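Local coordinates for DNA polymerase III subunit delta (Bacillus subtilis, PDB 3ZH9), which probably acts as the wrench that opens the ring-shaped beta subunit dimer, within the tau-delta-delta' complex that loads beta onto primed DNA for replication, at residues Gln61-Ala66 with Val99-Ser104; Val17-Gly22 with Lys132-His137; Ala171-Leu176 with Ile202-Val207. All coordinates share one frame; numbering follows the deposited sequence.

Contacts 1 and 2 both belong to the alpha/beta domain built on the five-stranded parallel sheet, and contact 1 is nested inside the chain loop that contact 2 closes. Their centres lie 14 Å apart. The segments do not touch, but Leu130, on the same helix as Lys132-His137, packs on Leu102 of contact 1. Contact 3 closes later in the chain, in a mostly helical region. Its centre is 35 Å from that of contact 2 and 46 Å from that of contact 1. Glycerol is hydrogen-bonded to His137 in contact 2 and to Asp206 in contact 3, where a sulfate also lies about 3 Å from the His173 side chain; these probably come from the crystallisation liquor.

Contact 1 (Gln61-Ala66 with Val99-Ser104); sequences QAIADA and VSALES
Ile63 on helix 59-66 reaches across to Ala101 and Leu102 on helix 99-107. The two helices lie side by side next to the parallel sheet of the alpha/beta domain, where Ala62 rests on Phe52 and Val80. The tight part is small and centres on one methyl group. Ile63 CD1 lies over the peptide link between the two partners, 3.5 Å from Leu102 N and 3.6 Å from Ala101 C. Ile63 CD1 also meets Ala101 CB at 3.8 Å. The CB of Leu102 is a looser neighbour, at 4.3 Å from Ile63 CD1. The torsions explain the reach: CG1 stands anti to the carbonyl carbon (chi1 -62°), and the next bond is extended (chi2 168°), which carries CD1 outward. Tyr105 touches Ile63 as well, and Leu130 of helix 129-137 packs on Leu102.

The solvent side is looser. Ala101, which takes the methyl on its CB, is itself partly exposed. Ala64 on the first helix, and Ser100 and Ser104 on the second, are exposed and do not touch across.

Between these segments no hydrogen bond forms. Their contact buries 105 Å² in all. Its chemistry implies that it rests on apolar packing of the Ile63 CD1 methyl on Ala101 and on the peptide that joins Ala101 to Leu102.

Contact 2 (Val17-Gly22 with Lys132-His137); sequences VYCLYG and KALKKH
Cys19 and Val17 on strand 17-21 face Leu134 and His137 on helix 129-137. The setting is a beta-alpha-beta crossover in a parallel alpha/beta sheet, consistent with the P-loop NTPase relationship of this part of the chain. The helix links strand 113-119 to strand 139-142 and packs against strand 17-21, which lies between them.

The apolar contact is light. Cys19 SG meets Leu134 CD1 at 4.2 Å. Cys19 holds SG anti to its backbone N (chi1 -178°), on the side of the sheet that the helix covers. Leu134 brings its branch end over to meet it; its CA-CB bond itself does not point at the strand. Ile106, Leu117 and Met140 also touch Leu134, so it sits in a buried patch shared by two helices and three strands.

The second kind of approach is side chain to backbone. Val17 CB lies 4.2 Å from His137 O, at the last turn of the helix. Pro109 and Ala138 also pack on Val17.

The polar link runs through water. One water donates to Val17 O at 3.0 Å and to His137 O at 3.2 Å. It thus joins the start of the strand to the end of the helix, where no direct hydrogen bond spans the two segments.

The His137 ring turns away from the strand. Its NE2 is hydrogen-bonded to glycerol O3, and Lys136 CG sits 3.7 Å above the ring plane, over the ring centre.

Contact 3 (Ala171-Leu176 with Ile202-Val207); sequences AEHLVL and ITLDDV
Leu204 and Val207, in the first turn of helix 204-210, pack against His173 and Leu174 of helix 168-177. The geometry at the start of the later helix fits a capping box of Thr203 and Asp206, though the position of Thr203 OG1 is less certain. The region is mostly helical and probably corresponds to the lid-like domain that follows the alpha/beta domain in this family.

Leu204 can be followed outward. CB and CG make no close approach to the other segment; CG stands anti to the backbone N (chi1 177°). The methyl CD1 does the touching. Leu204 CD1 lies 3.5 Å from His173 CB and 3.8 Å from His173 CG, approaching the ring obliquely. CD2, the other methyl, makes no close approach. The two side chains cross at about a right angle. Glu169 also touches Leu204.

Val207 packs beside it, and its side chain and that of His173 slide past each other in opposite directions. Val207 CG1 comes to the edge of the His173 ring, near the ring plane, and lies 4.0 Å from Leu174 CA. Leu174 continues inward to Glu188 and Ile189 of helix 182-195. A sulfate ion lies about 3 Å from the nearest atom of the His173 side chain.

Asp206 OD2 forms a salt bridge with Arg199 NH2. Asp206 OD2 also accepts from Thr203 N at 3.0 Å, nearly straight at 164°, through its anti lone pair.

Contact 1 (Gln61-Ala66 with Val99-Ser104)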
# COMPACT_ATOMS: atom_id res chain seq x y z
N GLN A 61 6.04 -26.24 -13.59
CA GLN A 61 6.44 -26.80 -12.31
C GLN A 61 5.40 -26.46 -11.24
O GLN A 61 5.09 -27.27 -10.37
CB GLN A 61 7.83 -26.30 -11.90
CG GLN A 61 8.43 -27.05 -10.71
CD GLN A 61 8.53 -28.57 -10.93
OE1 GLN A 61 9.55 -29.07 -11.41
NE2 GLN A 61 7.47 -29.29 -10.58
N ALA A 62 4.86 -25.24 -11.32
CA ALA A 62 3.76 -24.81 -10.46
C ALA A 62 2.56 -25.73 -10.65
O ALA A 62 1.97 -26.18 -9.68
CB ALA A 62 3.39 -23.37 -10.76
N ILE A 63 2.22 -26.03 -11.90
CA ILE A 63 1.11 -26.95 -12.16
C ILE A 63 1.41 -28.38 -11.70
O ILE A 63 0.52 -29.07 -11.17
CB ILE A 63 0.70 -26.95 -13.65
CG1 ILE A 63 0.20 -25.56 -14.06
CG2 ILE A 63 -0.36 -28.02 -13.92
CD1 ILE A 63 0.05 -25.38 -15.56
N ALA A 64 2.65 -28.83 -11.88
CA ALA A 64 3.01 -30.18 -11.45
C ALA A 64 2.92 -30.29 -9.93
O ALA A 64 2.47 -31.30 -9.39
CB ALA A 64 4.43 -30.56 -11.95
N ASP A 65 3.34 -29.23 -9.24
CA ASP A 65 3.13 -29.17 -7.79
C ASP A 65 1.65 -29.23 -7.43
O ASP A 65 1.26 -29.93 -6.49
CB ASP A 65 3.74 -27.91 -7.19
CG ASP A 65 5.22 -28.08 -6.85
OD1 ASP A 65 5.97 -28.63 -7.69
OD2 ASP A 65 5.61 -27.68 -5.73
N ALA A 66 0.84 -28.48 -8.16
CA ALA A 66 -0.58 -28.36 -7.83
C ALA A 66 -1.25 -29.72 -7.98
O ALA A 66 -2.21 -30.04 -7.28
CB ALA A 66 -1.23 -27.35 -8.72
N VAL A 99 0.76 -21.00 -21.10
CA VAL A 99 -0.52 -20.52 -20.61
C VAL A 99 -1.63 -21.56 -20.78
O VAL A 99 -2.47 -21.71 -19.90
CB VAL A 99 -0.91 -19.20 -21.29
CG1 VAL A 99 -2.38 -18.91 -21.12
CG2 VAL A 99 -0.05 -18.07 -20.74
N SER A 100 -1.62 -22.29 -21.89
CA SER A 100 -2.68 -23.26 -22.18
C SER A 100 -2.82 -24.35 -21.11
O SER A 100 -3.92 -24.81 -20.81
CB SER A 100 -2.48 -23.89 -23.56
OG SER A 100 -1.28 -24.64 -23.62
N ALA A 101 -1.70 -24.77 -20.54
CA ALA A 101 -1.71 -25.77 -19.49
C ALA A 101 -2.35 -25.20 -18.23
O ALA A 101 -3.08 -25.89 -17.51
CB ALA A 101 -0.29 -26.26 -19.21
N LEU A 102 -2.08 -23.93 -17.97
CA LEU A 102 -2.71 -23.22 -16.86
C LEU A 102 -4.23 -23.08 -17.05
O LEU A 102 -5.00 -23.31 -16.12
CB LEU A 102 -2.06 -21.84 -16.66
CG LEU A 102 -2.76 -20.94 -15.64
CD1 LEU A 102 -2.82 -21.62 -14.27
CD2 LEU A 102 -2.05 -19.60 -15.54
N GLU A 103 -4.66 -22.69 -18.25
CA GLU A 103 -6.08 -22.65 -18.56
C GLU A 103 -6.70 -24.00 -18.26
O GLU A 103 -7.75 -24.09 -17.64
CB GLU A 103 -6.34 -22.33 -20.03
CG GLU A 103 -5.64 -21.11 -20.55
CD GLU A 103 -6.04 -20.80 -21.98
OE1 GLU A 103 -7.09 -21.32 -22.42
OE2 GLU A 103 -5.31 -20.05 -22.67
N SER A 104 -6.04 -25.06 -18.74
CA SER A 104 -6.51 -26.42 -18.49
C SER A 104 -6.62 -26.72 -17.01
O SER A 104 -7.60 -27.30 -16.57
CB SER A 104 -5.58 -27.45 -19.14
OG SER A 104 -5.82 -27.55 -20.53

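Contact 2 (Val17-Gly22 with Lys132-His137)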
# COMPACT_ATOMS: atom_id res chain seq x y z
N VAL A 17 -9.15 -22.45 -6.56
CA VAL A 17 -8.44 -21.46 -7.39
C VAL A 17 -8.83 -20.02 -7.00
O VAL A 17 -10.03 -19.67 -6.97
CB VAL A 17 -8.72 -21.66 -8.91
CG1 VAL A 17 -7.93 -20.67 -9.74
CG2 VAL A 17 -8.42 -23.08 -9.36
N TYR A 18 -7.82 -19.21 -6.70
CA TYR A 18 -8.02 -17.76 -6.48
C TYR A 18 -7.18 -16.96 -7.45
O TYR A 18 -6.10 -17.39 -7.86
CB TYR A 18 -7.60 -17.32 -5.08
CG TYR A 18 -8.44 -17.88 -3.97
CD1 TYR A 18 -8.24 -19.18 -3.51
CD2 TYR A 18 -9.45 -17.11 -3.38
CE1 TYR A 18 -9.00 -19.69 -2.48
CE2 TYR A 18 -10.23 -17.63 -2.36
CZ TYR A 18 -9.99 -18.92 -1.91
OH TYR A 18 -10.75 -19.45 -0.89
N CYS A 19 -7.69 -15.80 -7.81
CA CYS A 19 -6.92 -14.83 -8.54
C CYS A 19 -7.00 -13.51 -7.79
O CYS A 19 -8.07 -12.84 -7.76
CB CYS A 19 -7.39 -14.68 -9.99
SG CYS A 19 -6.37 -13.49 -10.93
N LEU A 20 -5.89 -13.15 -7.16
CA LEU A 20 -5.82 -11.93 -6.37
C LEU A 20 -5.08 -10.89 -7.22
O LEU A 20 -3.94 -11.12 -7.64
CB LEU A 20 -5.07 -12.18 -5.06
CG LEU A 20 -5.36 -13.50 -4.32
CD1 LEU A 20 -4.55 -13.61 -3.01
CD2 LEU A 20 -6.83 -13.68 -4.03
N TYR A 21 -5.74 -9.78 -7.50
CA TYR A 21 -5.13 -8.77 -8.37
C TYR A 21 -5.37 -7.36 -7.84
O TYR A 21 -6.10 -7.16 -6.87
CB TYR A 21 -5.62 -8.92 -9.81
CG TYR A 21 -7.06 -8.48 -10.02
CD1 TYR A 21 -8.10 -9.32 -9.68
CD2 TYR A 21 -7.36 -7.23 -10.54
CE1 TYR A 21 -9.44 -8.93 -9.86
CE2 TYR A 21 -8.68 -6.82 -10.72
CZ TYR A 21 -9.71 -7.67 -10.38
OH TYR A 21 -11.01 -7.29 -10.54
N GLY A 22 -4.75 -6.38 -8.48
CA GLY A 22 -4.80 -5.01 -8.01
C GLY A 22 -3.43 -4.59 -7.53
O GLY A 22 -2.55 -5.43 -7.29
N LYS A 132 -10.60 -14.81 -19.34
CA LYS A 132 -11.99 -15.25 -19.37
C LYS A 132 -12.13 -16.49 -18.50
O LYS A 132 -13.09 -16.62 -17.74
CB LYS A 132 -12.45 -15.51 -20.80
CG LYS A 132 -12.37 -14.28 -21.70
CD LYS A 132 -12.95 -14.54 -23.08
CE LYS A 132 -12.77 -13.34 -24.00
NZ LYS A 132 -13.56 -13.49 -25.25
N ALA A 133 -11.15 -17.38 -18.59
CA ALA A 133 -11.16 -18.62 -17.82
C ALA A 133 -11.12 -18.37 -16.31
O ALA A 133 -11.78 -19.07 -15.55
CB ALA A 133 -10.01 -19.54 -18.24
N LEU A 134 -10.32 -17.39 -15.88
CA LEU A 134 -10.24 -17.02 -14.47
C LEU A 134 -11.55 -16.42 -13.95
O LEU A 134 -12.00 -16.74 -12.85
CB LEU A 134 -9.09 -16.04 -14.22
CG LEU A 134 -7.70 -16.67 -14.37
CD1 LEU A 134 -6.62 -15.61 -14.51
CD2 LEU A 134 -7.42 -17.63 -13.21
N LYS A 135 -12.16 -15.54 -14.72
CA LYS A 135 -13.38 -14.89 -14.26
C LYS A 135 -14.50 -15.92 -14.05
O LYS A 135 -15.41 -15.72 -13.26
CB LYS A 135 -13.81 -13.80 -15.25
CG LYS A 135 -12.82 -12.63 -15.29
CD LYS A 135 -13.14 -11.66 -16.43
CE LYS A 135 -14.55 -11.12 -16.30
NZ LYS A 135 -14.66 -9.77 -16.91
N LYS A 136 -14.42 -17.03 -14.79
CA LYS A 136 -15.37 -18.13 -14.63
C LYS A 136 -14.98 -19.11 -13.50
O LYS A 136 -15.80 -19.44 -12.65
CB LYS A 136 -15.56 -18.87 -15.95
CG LYS A 136 -16.13 -20.27 -15.77
CD LYS A 136 -17.14 -20.65 -16.84
CE LYS A 136 -16.57 -20.57 -18.22
NZ LYS A 136 -17.41 -21.29 -19.23
N HIS A 137 -13.73 -19.55 -13.49
CA HIS A 137 -13.30 -20.64 -12.61
C HIS A 137 -12.60 -20.21 -11.31
O HIS A 137 -12.58 -20.97 -10.35
CB HIS A 137 -12.38 -21.59 -13.37
CG HIS A 137 -13.07 -22.34 -14.45
ND1 HIS A 137 -13.99 -23.34 -14.20
CD2 HIS A 137 -12.98 -22.25 -15.80
CE1 HIS A 137 -14.43 -23.83 -15.34
NE2 HIS A 137 -13.82 -23.19 -16.33
O HOH W 1 -12.19 -21.74 -7.29

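Contact 3 (Ala171-Leu176 with Ile202-Val207)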
# COMPACT_ATOMS: atom_id res chain seq x y z
N ALA A 171 -13.22 7.35 11.92
CA ALA A 171 -12.53 6.68 10.82
C ALA A 171 -11.78 7.66 9.91
O ALA A 171 -10.65 7.40 9.50
CB ALA A 171 -13.55 5.87 9.99
N GLU A 172 -12.43 8.77 9.59
CA GLU A 172 -11.81 9.79 8.77
C GLU A 172 -10.59 10.36 9.48
O GLU A 172 -9.58 10.66 8.85
CB GLU A 172 -12.81 10.91 8.46
CG GLU A 172 -13.81 10.52 7.38
CD GLU A 172 -14.91 11.55 7.19
OE1 GLU A 172 -15.16 12.33 8.14
OE2 GLU A 172 -15.53 11.57 6.10
N HIS A 173 -10.70 10.54 10.78
CA HIS A 173 -9.58 11.08 11.53
C HIS A 173 -8.41 10.11 11.57
O HIS A 173 -7.25 10.50 11.44
CB HIS A 173 -10.00 11.45 12.95
CG HIS A 173 -9.00 12.33 13.63
ND1 HIS A 173 -8.31 11.94 14.76
CD2 HIS A 173 -8.55 13.56 13.31
CE1 HIS A 173 -7.49 12.92 15.12
NE2 HIS A 173 -7.62 13.91 14.26
N LEU A 174 -8.72 8.83 11.71
CA LEU A 174 -7.70 7.79 11.71
C LEU A 174 -6.94 7.81 10.39
O LEU A 174 -5.71 7.81 10.35
CB LEU A 174 -8.34 6.41 11.95
CG LEU A 174 -7.33 5.26 11.77
CD1 LEU A 174 -6.12 5.50 12.64
CD2 LEU A 174 -7.97 3.95 12.13
N VAL A 175 -7.70 7.82 9.30
CA VAL A 175 -7.12 7.87 7.96
C VAL A 175 -6.22 9.10 7.76
O VAL A 175 -5.15 9.01 7.17
CB VAL A 175 -8.24 7.81 6.90
CG1 VAL A 175 -7.72 8.19 5.48
CG2 VAL A 175 -8.88 6.44 6.90
N LEU A 176 -6.65 10.24 8.27
CA LEU A 176 -5.83 11.45 8.24
C LEU A 176 -4.49 11.26 8.99
O LEU A 176 -3.43 11.66 8.50
CB LEU A 176 -6.59 12.61 8.89
CG LEU A 176 -5.80 13.90 9.16
CD1 LEU A 176 -5.69 14.71 7.89
CD2 LEU A 176 -6.46 14.73 10.25
N ILE A 202 -15.30 2.09 18.52
CA ILE A 202 -14.13 2.95 18.55
C ILE A 202 -14.61 4.40 18.36
O ILE A 202 -15.13 4.76 17.30
CB ILE A 202 -13.14 2.57 17.42
CG1 ILE A 202 -12.69 1.11 17.55
CG2 ILE A 202 -11.94 3.54 17.37
CD1 ILE A 202 -11.96 0.60 16.30
N THR A 203 -14.45 5.22 19.40
CA THR A 203 -14.82 6.63 19.35
C THR A 203 -13.69 7.49 18.76
O THR A 203 -12.55 7.04 18.64
CB THR A 203 -15.17 7.19 20.74
OG1 THR A 203 -14.00 7.27 21.56
CG2 THR A 203 -16.23 6.32 21.44
N LEU A 204 -14.03 8.73 18.39
CA LEU A 204 -13.04 9.69 17.92
C LEU A 204 -12.03 9.94 19.04
O LEU A 204 -10.84 10.06 18.79
CB LEU A 204 -13.71 11.01 17.53
CG LEU A 204 -12.76 12.12 17.08
CD1 LEU A 204 -12.07 11.72 15.79
CD2 LEU A 204 -13.48 13.45 16.91
N ASP A 205 -12.51 10.03 20.27
CA ASP A 205 -11.60 10.18 21.41
C ASP A 205 -10.60 9.02 21.53
O ASP A 205 -9.43 9.26 21.83
CB ASP A 205 -12.39 10.32 22.72
CG ASP A 205 -12.95 11.73 22.93
OD1 ASP A 205 -12.42 12.71 22.35
OD2 ASP A 205 -13.91 11.86 23.72
N ASP A 206 -11.05 7.78 21.34
CA ASP A 206 -10.14 6.62 21.32
C ASP A 206 -9.03 6.80 20.26
O ASP A 206 -7.84 6.54 20.50
CB ASP A 206 -10.90 5.33 21.04
CG ASP A 206 -11.79 4.91 22.20
OD1 ASP A 206 -11.32 4.91 23.36
OD2 ASP A 206 -12.96 4.58 21.95
N VAL A 207 -9.44 7.22 19.07
CA VAL A 207 -8.49 7.43 17.98
C VAL A 207 -7.44 8.46 18.37
O VAL A 207 -6.24 8.21 18.26
CB VAL A 207 -9.17 7.85 16.68
CG1 VAL A 207 -8.13 8.24 15.63
CG2 VAL A 207 -10.09 6.70 16.17